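Local coordinates for mersacidin decarboxylase (Bacillus sp., PDB 1P3Y), which catalyses the FAD-dependent oxidative decarboxylation of the C-terminal cysteine of the lantibiotic precursor to mersacidin, giving an aminoenethiol, at residues A[8-13]-A[81-86]; A[41-46]-A[103-108]; A[97-102]-A[139-144]; A[118-123]-A[146-151]. All coordinates share one frame; numbering follows the deposited sequence.

Contact 1 (A[8-13]-A[81-86])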
# COMPACT_ATOMS: atom_id res chain seq x y z
N ASP A 8 18.76 42.62 7.27
CA ASP A 8 19.89 41.72 7.14
C ASP A 8 19.89 40.58 8.16
O ASP A 8 20.95 40.08 8.57
CB ASP A 8 21.20 42.52 7.23
CG ASP A 8 21.09 43.70 8.20
OD1 ASP A 8 21.01 43.46 9.43
OD2 ASP A 8 21.08 44.87 7.72
N LYS A 9 18.70 40.17 8.58
CA LYS A 9 18.54 39.09 9.54
C LYS A 9 17.72 37.93 8.96
O LYS A 9 16.86 38.12 8.09
CB LYS A 9 17.86 39.63 10.81
CG LYS A 9 18.64 40.70 11.53
CD LYS A 9 19.94 40.14 12.07
CE LYS A 9 20.83 41.22 12.68
NZ LYS A 9 21.98 40.58 13.38
N LYS A 10 18.00 36.72 9.44
CA LYS A 10 17.30 35.52 9.00
C LYS A 10 16.14 35.23 9.95
O LYS A 10 16.33 35.08 11.16
CB LYS A 10 18.28 34.33 8.96
CG LYS A 10 19.41 34.54 7.96
CD LYS A 10 20.45 33.43 8.01
CE LYS A 10 21.44 33.61 6.87
NZ LYS A 10 22.43 32.50 6.78
N LEU A 11 14.93 35.16 9.40
CA LEU A 11 13.73 34.91 10.20
C LEU A 11 13.13 33.52 9.98
O LEU A 11 12.88 33.09 8.84
CB LEU A 11 12.66 35.95 9.88
CG LEU A 11 11.32 35.70 10.55
CD1 LEU A 11 11.48 35.80 12.07
CD2 LEU A 11 10.29 36.73 10.04
N LEU A 12 12.90 32.83 11.09
CA LEU A 12 12.29 31.51 11.06
C LEU A 12 10.92 31.63 11.72
O LEU A 12 10.79 32.09 12.85
CB LEU A 12 13.13 30.49 11.83
CG LEU A 12 12.52 29.08 11.91
CD1 LEU A 12 12.33 28.54 10.49
CD2 LEU A 12 13.42 28.15 12.73
N ILE A 13 9.90 31.23 10.98
CA ILE A 13 8.55 31.25 11.51
C ILE A 13 8.02 29.83 11.72
O ILE A 13 7.96 29.02 10.79
CB ILE A 13 7.64 32.03 10.56
CG1 ILE A 13 8.02 33.50 10.64
CG2 ILE A 13 6.18 31.81 10.92
CD1 ILE A 13 7.59 34.29 9.42
N TRP A 81 20.64 28.57 12.16
CA TRP A 81 20.46 29.30 10.90
C TRP A 81 19.73 30.61 11.10
O TRP A 81 20.10 31.64 10.52
CB TRP A 81 19.63 28.46 9.90
CG TRP A 81 19.24 29.23 8.66
CD1 TRP A 81 20.00 29.42 7.54
CD2 TRP A 81 18.04 30.01 8.46
NE1 TRP A 81 19.36 30.26 6.66
CE2 TRP A 81 18.16 30.64 7.20
CE3 TRP A 81 16.89 30.24 9.22
CZ2 TRP A 81 17.16 31.49 6.68
CZ3 TRP A 81 15.89 31.09 8.70
CH2 TRP A 81 16.04 31.70 7.45
N ALA A 82 18.67 30.56 11.90
CA ALA A 82 17.84 31.72 12.15
C ALA A 82 18.42 32.67 13.19
O ALA A 82 19.05 32.24 14.16
CB ALA A 82 16.44 31.26 12.58
N ASP A 83 18.22 33.96 12.96
CA ASP A 83 18.68 35.00 13.88
C ASP A 83 17.50 35.27 14.80
O ASP A 83 17.66 35.56 15.99
CB ASP A 83 19.03 36.30 13.13
CG ASP A 83 20.21 36.14 12.21
OD1 ASP A 83 21.24 35.60 12.67
OD2 ASP A 83 20.11 36.56 11.03
N ILE A 84 16.30 35.19 14.22
CA ILE A 84 15.09 35.40 14.98
C ILE A 84 14.12 34.24 14.75
O ILE A 84 13.87 33.84 13.60
CB ILE A 84 14.40 36.72 14.57
CG1 ILE A 84 15.34 37.90 14.88
CG2 ILE A 84 13.06 36.88 15.31
CD1 ILE A 84 14.93 39.19 14.19
N TYR A 85 13.59 33.70 15.84
CA TYR A 85 12.64 32.59 15.77
C TYR A 85 11.33 33.06 16.38
O TYR A 85 11.22 33.35 17.58
CB TYR A 85 13.17 31.36 16.50
CG TYR A 85 12.25 30.15 16.47
CD1 TYR A 85 11.53 29.81 15.32
CD2 TYR A 85 12.17 29.28 17.57
CE1 TYR A 85 10.76 28.64 15.27
CE2 TYR A 85 11.42 28.11 17.53
CZ TYR A 85 10.72 27.79 16.38
OH TYR A 85 9.98 26.62 16.35
N CYS A 86 10.32 33.13 15.53
CA CYS A 86 9.03 33.57 15.95
C CYS A 86 7.98 32.51 15.62
O CYS A 86 7.88 32.04 14.49
CB CYS A 86 8.74 34.91 15.25
SG CYS A 86 7.05 35.43 15.33
O HOH W 1 22.48 37.75 8.78
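Lys10 lies over one face of the Trp81 indole, its CB 3.8 Å from the centroid of the six-membered ring and 14° off the ring normal, a CH-pi contact made by aliphatic carbon. Trp81 reaches this place because its CG stands anti to the backbone N (chi1 172°). Beyond CG the lysine chain is extended, so CD and CE continue past NE1 at the rim of the indole. Leu11 O lies at the ring edge, in its plane, 3.6 Å from Trp81 CZ3. Arg39 makes a cation-pi contact with the same indole.

Asp83 swings CG to the side of its own backbone N and offers OD2, by the anti side of the carboxylate, to Lys10 N at 2.6 Å; the angle at the hydrogen is 169°. Two donors grip Lys10 O in return: Asp83 N at 2.8 Å and Ile84 N at 3.1 Å. From there a regular parallel ladder takes over, Leu12 N donating to Ile84 O and Leu12 O accepting from Cys86 N. On one face of it Leu12 and Tyr85 lie side by side and point the same way, with Leu12 CG 3.6 Å from Tyr85 CD1, while Leu12 CB rests 3.5 Å from Ala82 CB. The Tyr85 hydroxyl is hydrogen-bonded to Val107 O. On the other face Leu11 CD1 meets Ile84 CG2 at 3.8 Å, beside Ile13 and Cys86. This pairing of strands 10-15 and 84-90, neighbours in space with two other strands between them in sequence, is the central junction of the 3-2-1-4-5-6 parallel sheet of a Rossmann fold.

Contact 2 (A[41-46]-A[103-108]). With FAD (flavin-adenine dinucleotide), chain B.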
# COMPACT_ATOMS: atom_id res chain seq x y z
N VAL A 41 8.92 26.51 9.63
CA VAL A 41 8.98 25.18 10.23
C VAL A 41 7.53 24.98 10.75
O VAL A 41 6.98 25.83 11.47
CB VAL A 41 10.03 25.10 11.39
CG1 VAL A 41 9.69 26.11 12.51
CG2 VAL A 41 10.10 23.67 11.94
N MET A 42 6.90 23.87 10.36
CA MET A 42 5.51 23.59 10.75
C MET A 42 5.30 22.36 11.62
O MET A 42 6.14 21.47 11.68
CB MET A 42 4.66 23.41 9.48
CG MET A 42 4.95 24.42 8.34
SD MET A 42 3.86 24.20 6.89
CE MET A 42 2.18 24.38 7.65
N THR A 43 4.16 22.31 12.30
CA THR A 43 3.80 21.15 13.10
C THR A 43 2.85 20.37 12.18
O THR A 43 2.29 20.91 11.20
CB THR A 43 2.99 21.52 14.38
OG1 THR A 43 1.74 22.10 14.01
CG2 THR A 43 3.75 22.49 15.25
N LYS A 44 2.64 19.11 12.52
CA LYS A 44 1.77 18.21 11.78
C LYS A 44 0.35 18.77 11.59
O LYS A 44 -0.20 18.74 10.49
CB LYS A 44 1.73 16.85 12.53
CG LYS A 44 1.02 15.72 11.80
CD LYS A 44 -0.49 15.69 12.08
CE LYS A 44 -1.16 14.45 11.46
NZ LYS A 44 -0.89 14.35 9.98
N THR A 45 -0.25 19.29 12.67
CA THR A 45 -1.60 19.84 12.57
C THR A 45 -1.66 21.02 11.61
O THR A 45 -2.61 21.16 10.83
CB THR A 45 -2.11 20.28 13.92
OG1 THR A 45 -1.91 19.22 14.85
CG2 THR A 45 -3.61 20.61 13.85
N ALA A 46 -0.64 21.88 11.67
CA ALA A 46 -0.58 23.02 10.77
C ALA A 46 -0.57 22.53 9.30
O ALA A 46 -1.31 23.07 8.45
CB ALA A 46 0.66 23.85 11.05
N ALA A 103 9.76 18.61 24.17
CA ALA A 103 9.86 18.89 22.75
C ALA A 103 9.57 17.64 21.94
O ALA A 103 10.48 16.86 21.60
CB ALA A 103 11.24 19.46 22.43
N MET A 104 8.28 17.45 21.64
CA MET A 104 7.81 16.30 20.88
C MET A 104 7.66 16.55 19.38
O MET A 104 7.26 15.66 18.64
CB MET A 104 6.48 15.78 21.45
CG MET A 104 6.64 14.81 22.62
SD MET A 104 7.69 13.33 22.19
CE MET A 104 6.47 12.20 21.52
N ASN A 105 7.95 17.76 18.93
CA ASN A 105 7.91 18.07 17.50
C ASN A 105 9.04 19.05 17.22
O ASN A 105 9.64 19.61 18.16
CB ASN A 105 6.56 18.62 17.02
CG ASN A 105 6.04 19.80 17.84
OD1 ASN A 105 6.80 20.70 18.24
ND2 ASN A 105 4.74 19.81 18.07
N LEU A 106 9.32 19.26 15.94
CA LEU A 106 10.41 20.11 15.55
C LEU A 106 10.24 21.56 16.04
O LEU A 106 11.21 22.18 16.47
CB LEU A 106 10.61 20.01 14.03
CG LEU A 106 11.83 20.66 13.37
CD1 LEU A 106 13.13 20.13 13.93
CD2 LEU A 106 11.76 20.41 11.88
N VAL A 107 9.01 22.07 16.00
CA VAL A 107 8.75 23.45 16.44
C VAL A 107 9.21 23.69 17.89
O VAL A 107 9.92 24.65 18.18
CB VAL A 107 7.24 23.80 16.30
CG1 VAL A 107 6.92 25.12 17.02
CG2 VAL A 107 6.87 23.91 14.80
N ALA A 108 8.82 22.79 18.78
CA ALA A 108 9.21 22.89 20.18
C ALA A 108 10.70 22.61 20.40
O ALA A 108 11.33 23.19 21.28
CB ALA A 108 8.36 21.92 21.02
PA FAD B . 1.11 18.83 16.78
O1A FAD B . 0.49 19.12 15.42
O2A FAD B . 2.56 18.37 16.82
O5B FAD B . 0.24 17.71 17.60
C5B FAD B . -1.13 17.34 17.27
C4B FAD B . -1.19 16.07 16.42
O4B FAD B . 0.06 15.86 15.78
C3B FAD B . -1.47 14.78 17.20
O3B FAD B . -2.71 14.29 16.69
C2B FAD B . -0.27 13.93 16.92
O2B FAD B . -0.38 12.54 16.89
C1B FAD B . 0.26 14.48 15.60
N9A FAD B . 1.71 14.32 15.26
C8A FAD B . 2.91 14.95 15.81
N7A FAD B . 4.04 14.56 15.25
C5A FAD B . 3.63 13.62 14.25
C6A FAD B . 4.35 12.80 13.29
N6A FAD B . 5.68 12.84 13.16
N1A FAD B . 3.59 11.93 12.44
C2A FAD B . 2.23 11.85 12.54
N3A FAD B . 1.44 12.62 13.44
C4A FAD B . 2.30 13.48 14.27
N1 FAD B . -5.14 24.61 19.59
C2 FAD B . -4.77 25.87 20.05
O2 FAD B . -4.13 25.99 21.13
N3 FAD B . -5.11 27.00 19.29
C4 FAD B . -5.83 26.99 18.04
O4 FAD B . -6.10 28.10 17.43
C4X FAD B . -6.18 25.71 17.59
N5 FAD B . -6.87 25.64 16.34
C5X FAD B . -7.21 24.35 15.84
C6 FAD B . -7.91 24.22 14.60
C7 FAD B . -8.28 22.93 14.03
C7M FAD B . -9.02 22.92 12.66
C8 FAD B . -7.93 21.71 14.78
C8M FAD B . -8.25 20.31 14.30
C9 FAD B . -7.25 21.78 16.00
C9A FAD B . -6.88 23.07 16.58
N10 FAD B . -6.16 23.28 17.89
C10 FAD B . -5.82 24.55 18.37
C1' FAD B . -5.81 22.10 18.63
C2' FAD B . -4.41 21.63 18.55
O2' FAD B . -4.13 21.30 17.11
C3' FAD B . -4.21 20.39 19.35
O3' FAD B . -4.09 20.67 20.76
C4' FAD B . -2.96 19.56 18.94
O4' FAD B . -2.95 18.35 19.77
C5' FAD B . -1.64 20.26 19.13
O5' FAD B . -1.30 21.03 17.97
P FAD B . 0.18 21.50 17.67
O1P FAD B . 0.12 22.25 16.42
O2P FAD B . 0.70 22.23 18.88
O3P FAD B . 1.04 20.13 17.66
O HOH W 2 6.86 20.61 14.07
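Strand 37-42 ends just before Thr43; Thr43 CA lies 6.4 Å from Val107 CA, in the first turn of helix 106-113, and no direct hydrogen bond joins the two backbones. The site is the FAD pocket of an HFCD flavoprotein with a Rossmann fold, in which the strand end and two helix N termini meet the pyrophosphate. Thr43 and Asn105 are both N-caps: Asn105 OD1 accepts from Ala108 N at 3.0 Å, whereas the bond from Ala46 N to Thr43 OG1 is weak.

The apolar half of the contact is a row of branched side chains. Thr43 CG2 and Val107 CG2 approach at 3.5 Å, the closest touch between the two segments. Deeper along the strand, Val41 turns CG2 anti to its N and brings it 3.7 Å from Leu106 CD2; Leu106 also packs on the active-site residue His75. A water bridges the backbones, donating to Met42 O and accepting from Val107 N.

With chi1 at 64°, Thr43 turns OG1 to the cofactor, where it donates to FAD O1P at 2.9 Å, and leaves the methyl to Val107. Thr45 N donates to O1A of the other phosphate; its OG1 is modelled very close to the same oxygen, a bond of doubtful length. Lys44 lays CG over a face of the adenine, 3.5 Å from FAD N3A. Asn105, while OD1 caps its helix, donates from ND2 to FAD O2A at 2.9 Å.

Contact 3 (A[97-102]-A[139-144])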
# COMPACT_ATOMS: atom_id res chain seq x y z
N GLN A 97 4.40 22.92 25.98
CA GLN A 97 5.59 22.12 25.77
C GLN A 97 6.83 22.94 26.03
O GLN A 97 7.73 22.50 26.77
CB GLN A 97 5.63 21.53 24.35
CG GLN A 97 4.89 20.19 24.21
CD GLN A 97 5.03 19.54 22.83
OE1 GLN A 97 6.13 19.18 22.41
NE2 GLN A 97 3.92 19.41 22.13
N THR A 98 6.88 24.13 25.45
CA THR A 98 8.07 24.96 25.58
C THR A 98 8.26 25.46 27.01
O THR A 98 9.38 25.49 27.53
CB THR A 98 8.03 26.15 24.59
OG1 THR A 98 6.74 26.78 24.66
CG2 THR A 98 8.27 25.65 23.16
N ALA A 99 7.15 25.82 27.65
CA ALA A 99 7.22 26.30 29.02
C ALA A 99 7.83 25.25 29.94
O ALA A 99 8.49 25.59 30.92
CB ALA A 99 5.83 26.68 29.52
N ASN A 100 7.62 23.98 29.61
CA ASN A 100 8.11 22.91 30.47
C ASN A 100 9.29 22.08 29.99
O ASN A 100 9.64 21.07 30.60
CB ASN A 100 6.95 22.00 30.84
CG ASN A 100 5.91 22.73 31.65
OD1 ASN A 100 6.20 23.18 32.76
ND2 ASN A 100 4.71 22.89 31.10
N GLY A 101 9.92 22.53 28.90
CA GLY A 101 11.09 21.83 28.40
C GLY A 101 10.80 20.52 27.70
O GLY A 101 11.64 19.63 27.64
N VAL A 102 9.58 20.40 27.19
CA VAL A 102 9.19 19.20 26.46
C VAL A 102 9.28 19.54 24.97
O VAL A 102 8.94 20.65 24.56
CB VAL A 102 7.77 18.81 26.84
CG1 VAL A 102 7.20 17.82 25.83
CG2 VAL A 102 7.79 18.21 28.25
N GLU A 139 3.36 32.90 31.68
CA GLU A 139 4.18 33.55 32.68
C GLU A 139 5.55 32.88 32.74
O GLU A 139 6.59 33.54 32.61
CB GLU A 139 3.48 33.51 34.04
CG GLU A 139 4.19 34.28 35.17
CD GLU A 139 4.72 35.65 34.74
OE1 GLU A 139 4.00 36.35 33.97
OE2 GLU A 139 5.84 36.02 35.18
N GLN A 140 5.54 31.55 32.90
CA GLN A 140 6.77 30.77 33.00
C GLN A 140 7.72 31.03 31.83
O GLN A 140 8.93 31.08 32.01
CB GLN A 140 6.44 29.28 33.08
CG GLN A 140 7.64 28.38 33.34
CD GLN A 140 8.26 28.62 34.71
OE1 GLN A 140 7.72 28.17 35.72
NE2 GLN A 140 9.38 29.32 34.74
N LEU A 141 7.15 31.13 30.63
CA LEU A 141 7.94 31.41 29.43
C LEU A 141 8.61 32.78 29.54
O LEU A 141 9.79 32.95 29.19
CB LEU A 141 7.03 31.37 28.19
CG LEU A 141 6.64 29.98 27.68
CD1 LEU A 141 5.47 30.11 26.70
CD2 LEU A 141 7.85 29.32 27.01
N ARG A 142 7.85 33.77 30.03
CA ARG A 142 8.37 35.11 30.22
C ARG A 142 9.50 35.06 31.26
O ARG A 142 10.61 35.53 31.01
CB ARG A 142 7.26 36.05 30.68
CG ARG A 142 6.52 36.69 29.53
CD ARG A 142 5.11 37.09 29.92
NE ARG A 142 4.39 37.67 28.78
CZ ARG A 142 3.08 37.86 28.77
NH1 ARG A 142 2.35 37.53 29.85
NH2 ARG A 142 2.49 38.36 27.68
N LYS A 143 9.20 34.46 32.41
CA LYS A 143 10.22 34.33 33.45
C LYS A 143 11.48 33.69 32.85
O LYS A 143 12.60 34.05 33.22
CB LYS A 143 9.71 33.46 34.61
CG LYS A 143 10.69 33.43 35.78
CD LYS A 143 10.50 32.22 36.72
CE LYS A 143 11.26 30.97 36.21
NZ LYS A 143 11.09 29.78 37.12
N ASP A 144 11.29 32.76 31.91
CA ASP A 144 12.41 32.08 31.26
C ASP A 144 13.12 32.95 30.24
O ASP A 144 14.22 32.62 29.80
CB ASP A 144 11.95 30.80 30.58
CG ASP A 144 11.65 29.69 31.56
OD1 ASP A 144 11.98 29.83 32.76
OD2 ASP A 144 11.09 28.65 31.12
O HOH W 3 11.41 27.87 28.58
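Leu141 inserts its branched end against the last helical turn at Thr98 and Ala99. Its CG turns beside the backbone N, anti to the carbonyl carbon (chi1 -77°), which carries the isobutyl group over to the other helix. There CG sits 3.9 Å from Ala99 CB, while CD2 passes alongside the backbone to lie 3.6 Å from Ala99 N. CD2 is equally near Thr98 OG1, at 3.6 Å, where the two side chains run at a slant to one another. This is a methyl against a hydroxyl that is satisfied elsewhere, since Thr98 OG1 is hydrogen-bonded to Ile94 O within its own helix.

The backbones come close, with Ala99 CA 5.2 Å from Leu141 CA, consistent with the small side chain of Ala99. Helix 92-99 ends here in a Schellman motif, with Val102 N donating to Gln97 O at 2.8 Å, a weaker bond from Gly101 N to Thr98 O, and Gly101 at positive phi as the C-prime residue.

Around this apolar point the surroundings become polar. Gln140, bent at chi2, sets its CG 3.8 Å from Ala99 O. Asp144 OD2 and Ala99 O, both acceptors, lie 4.0 Å apart and share a donor, Arg136 of a neighbouring subunit, whose NH2 forms a salt bridge with OD2 and a weak hydrogen bond with Ala99 O. A water donates to Asp144 OD2 at 2.7 Å and weakly to Thr98 O.

Contact 4 (A[118-123]-A[146-151]). With FAD (flavin-adenine dinucleotide), chain B.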
# COMPACT_ATOMS: atom_id res chain seq x y z
N THR A 118 12.78 32.99 22.11
CA THR A 118 11.77 32.91 21.05
C THR A 118 10.58 33.81 21.34
O THR A 118 10.12 33.91 22.48
CB THR A 118 11.24 31.45 20.90
OG1 THR A 118 12.31 30.58 20.53
CG2 THR A 118 10.12 31.36 19.86
N ILE A 119 10.05 34.46 20.30
CA ILE A 119 8.88 35.30 20.50
C ILE A 119 7.66 34.49 20.04
O ILE A 119 7.63 33.99 18.92
CB ILE A 119 8.97 36.63 19.70
CG1 ILE A 119 7.58 37.27 19.61
CG2 ILE A 119 9.51 36.39 18.32
CD1 ILE A 119 7.56 38.60 18.91
N PHE A 120 6.66 34.37 20.93
CA PHE A 120 5.43 33.63 20.66
C PHE A 120 4.22 34.51 20.38
O PHE A 120 4.04 35.54 21.03
CB PHE A 120 5.05 32.76 21.86
CG PHE A 120 6.05 31.70 22.17
CD1 PHE A 120 7.24 32.02 22.83
CD2 PHE A 120 5.79 30.37 21.83
CE1 PHE A 120 8.16 31.02 23.14
CE2 PHE A 120 6.70 29.36 22.13
CZ PHE A 120 7.89 29.68 22.79
N PHE A 121 3.38 34.08 19.45
CA PHE A 121 2.15 34.80 19.13
C PHE A 121 0.99 33.83 19.35
O PHE A 121 0.43 33.30 18.40
CB PHE A 121 2.13 35.28 17.68
CG PHE A 121 3.01 36.47 17.42
CD1 PHE A 121 4.39 36.32 17.28
CD2 PHE A 121 2.45 37.74 17.29
CE1 PHE A 121 5.21 37.41 16.98
CE2 PHE A 121 3.25 38.85 16.99
CZ PHE A 121 4.64 38.68 16.84
N PRO A 122 0.60 33.60 20.62
CA PRO A 122 -0.50 32.69 20.93
C PRO A 122 -1.80 33.00 20.22
O PRO A 122 -2.10 34.15 19.89
CB PRO A 122 -0.63 32.82 22.45
CG PRO A 122 0.75 33.10 22.88
CD PRO A 122 1.23 34.10 21.85
N ASN A 123 -2.59 31.96 20.01
CA ASN A 123 -3.88 32.05 19.34
C ASN A 123 -4.64 30.78 19.70
O ASN A 123 -4.18 29.67 19.46
CB ASN A 123 -3.67 32.17 17.83
CG ASN A 123 -4.97 32.15 17.07
OD1 ASN A 123 -5.53 31.09 16.81
ND2 ASN A 123 -5.46 33.33 16.71
N HIS A 146 11.46 34.25 27.29
CA HIS A 146 10.78 34.33 26.00
C HIS A 146 9.75 35.44 26.01
O HIS A 146 9.27 35.84 27.08
CB HIS A 146 10.10 32.98 25.68
CG HIS A 146 11.06 31.84 25.55
ND1 HIS A 146 11.07 30.76 26.41
CD2 HIS A 146 12.10 31.65 24.70
CE1 HIS A 146 12.07 29.96 26.10
NE2 HIS A 146 12.72 30.47 25.07
N ILE A 147 9.42 35.94 24.83
CA ILE A 147 8.44 37.00 24.66
C ILE A 147 7.13 36.38 24.20
O ILE A 147 7.13 35.46 23.36
CB ILE A 147 8.90 38.01 23.59
CG1 ILE A 147 10.18 38.69 24.05
CG2 ILE A 147 7.78 39.03 23.28
CD1 ILE A 147 10.81 39.52 22.98
N VAL A 148 6.01 36.88 24.72
CA VAL A 148 4.69 36.36 24.37
C VAL A 148 3.69 37.46 23.97
O VAL A 148 3.01 38.04 24.81
CB VAL A 148 4.12 35.53 25.53
CG1 VAL A 148 2.77 34.98 25.16
CG2 VAL A 148 5.07 34.41 25.86
N ILE A 149 3.62 37.74 22.67
CA ILE A 149 2.70 38.75 22.18
C ILE A 149 1.28 38.26 22.40
O ILE A 149 0.86 37.24 21.86
CB ILE A 149 2.93 39.01 20.68
CG1 ILE A 149 4.39 39.42 20.44
CG2 ILE A 149 1.95 40.04 20.17
CD1 ILE A 149 4.96 40.41 21.45
N GLU A 150 0.53 38.98 23.24
CA GLU A 150 -0.83 38.58 23.54
C GLU A 150 -1.74 38.76 22.34
O GLU A 150 -1.48 39.56 21.45
CB GLU A 150 -1.35 39.42 24.73
CG GLU A 150 -0.44 39.39 25.97
CD GLU A 150 -1.14 38.87 27.23
OE1 GLU A 150 -0.42 38.38 28.15
OE2 GLU A 150 -2.39 38.96 27.29
N PRO A 151 -2.81 37.97 22.27
CA PRO A 151 -3.73 38.13 21.14
C PRO A 151 -4.72 39.26 21.47
O PRO A 151 -4.88 39.64 22.64
CB PRO A 151 -4.40 36.75 21.05
CG PRO A 151 -4.42 36.30 22.50
CD PRO A 151 -3.03 36.70 22.97
PA FAD B . 1.11 18.83 16.78
O1A FAD B . 0.49 19.12 15.42
O2A FAD B . 2.56 18.37 16.82
O5B FAD B . 0.24 17.71 17.60
C5B FAD B . -1.13 17.34 17.27
C4B FAD B . -1.19 16.07 16.42
O4B FAD B . 0.06 15.86 15.78
C3B FAD B . -1.47 14.78 17.20
O3B FAD B . -2.71 14.29 16.69
C2B FAD B . -0.27 13.93 16.92
O2B FAD B . -0.38 12.54 16.89
C1B FAD B . 0.26 14.48 15.60
N9A FAD B . 1.71 14.32 15.26
C8A FAD B . 2.91 14.95 15.81
N7A FAD B . 4.04 14.56 15.25
C5A FAD B . 3.63 13.62 14.25
C6A FAD B . 4.35 12.80 13.29
N6A FAD B . 5.68 12.84 13.16
N1A FAD B . 3.59 11.93 12.44
C2A FAD B . 2.23 11.85 12.54
N3A FAD B . 1.44 12.62 13.44
C4A FAD B . 2.30 13.48 14.27
N1 FAD B . -5.14 24.61 19.59
C2 FAD B . -4.77 25.87 20.05
O2 FAD B . -4.13 25.99 21.13
N3 FAD B . -5.11 27.00 19.29
C4 FAD B . -5.83 26.99 18.04
O4 FAD B . -6.10 28.10 17.43
C4X FAD B . -6.18 25.71 17.59
N5 FAD B . -6.87 25.64 16.34
C5X FAD B . -7.21 24.35 15.84
C6 FAD B . -7.91 24.22 14.60
C7 FAD B . -8.28 22.93 14.03
C7M FAD B . -9.02 22.92 12.66
C8 FAD B . -7.93 21.71 14.78
C8M FAD B . -8.25 20.31 14.30
C9 FAD B . -7.25 21.78 16.00
C9A FAD B . -6.88 23.07 16.58
N10 FAD B . -6.16 23.28 17.89
C10 FAD B . -5.82 24.55 18.37
C1' FAD B . -5.81 22.10 18.63
C2' FAD B . -4.41 21.63 18.55
O2' FAD B . -4.13 21.30 17.11
C3' FAD B . -4.21 20.39 19.35
O3' FAD B . -4.09 20.67 20.76
C4' FAD B . -2.96 19.56 18.94
O4' FAD B . -2.95 18.35 19.77
C5' FAD B . -1.64 20.26 19.13
O5' FAD B . -1.30 21.03 17.97
P FAD B . 0.18 21.50 17.67
O1P FAD B . 0.12 22.25 16.42
O2P FAD B . 0.70 22.23 18.88
O3P FAD B . 1.04 20.13 17.66
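Ile149 packs tightly against Phe121: its CG1 lies over one face of the phenyl ring, 3.8 Å from the centroid and 19° off the ring normal. The two side chains run side by side in the same direction, and Ile149 CG1 also meets Ile119 CD1 at 3.6 Å. Helix 173-183 covers this face of the sheet, touching Ile119, Phe121 and Ile149.

The other face is also well packed. Phe120 turns a ring edge toward the face of His146 in an offset edge-to-face pair, with centroids 5.7 Å apart and planes at 78°. A chi1 of -63°, with CG beside the backbone N, carries the Phe120 ring toward His146, and Ile147 O lies in the ring plane at its edge. Further along, Pro122 CG meets Val148 CG1 at 3.6 Å, the two side chains crossing at about a right angle. Helix 92-99 packs on Phe120 and Pro122 from this side.

Between the faces runs a short parallel ladder joining the last two strands of the Rossmann sheet, with 147-148 outermost within the chain. Phe120 N donates to Ile147 O at 2.7 Å, and Phe120 O accepts from Ile149 N at 2.8 Å.

The outer margin is looser. Ile147 is partly exposed, and Ile147 CG2 lies 4.1 Å from Ile119 CG1; the exposed Glu150 forms a salt bridge with Arg142 through OE1. Beyond the C-terminal end of strand 119-122 the chain enters the cofactor site, where Asn123 O accepts from FAD N3 of the flavin ring at 2.8 Å.

How the contacts relate
From the N terminus, strand 10-15 pairs with 84-90 in contact 1, closing a loop of 67 residues that contains strand 37-42. Contact 2 starts inside that loop and closes beyond it at helix 106-113, so the two cross; a bond between Ile13 O and Val41 N joins them. Contact 3 opens on helix 92-99 and crosses contact 2, linked by Gln97 OE1 and Met104 N. Contact 4 follows contacts 1 and 2 in series but crosses contact 3, where Leu141 O meets His146 N. Contacts 1 and 4 share the sheet through Tyr85 O and Ile119 N, and contacts 2 and 4 reach different parts of one FAD.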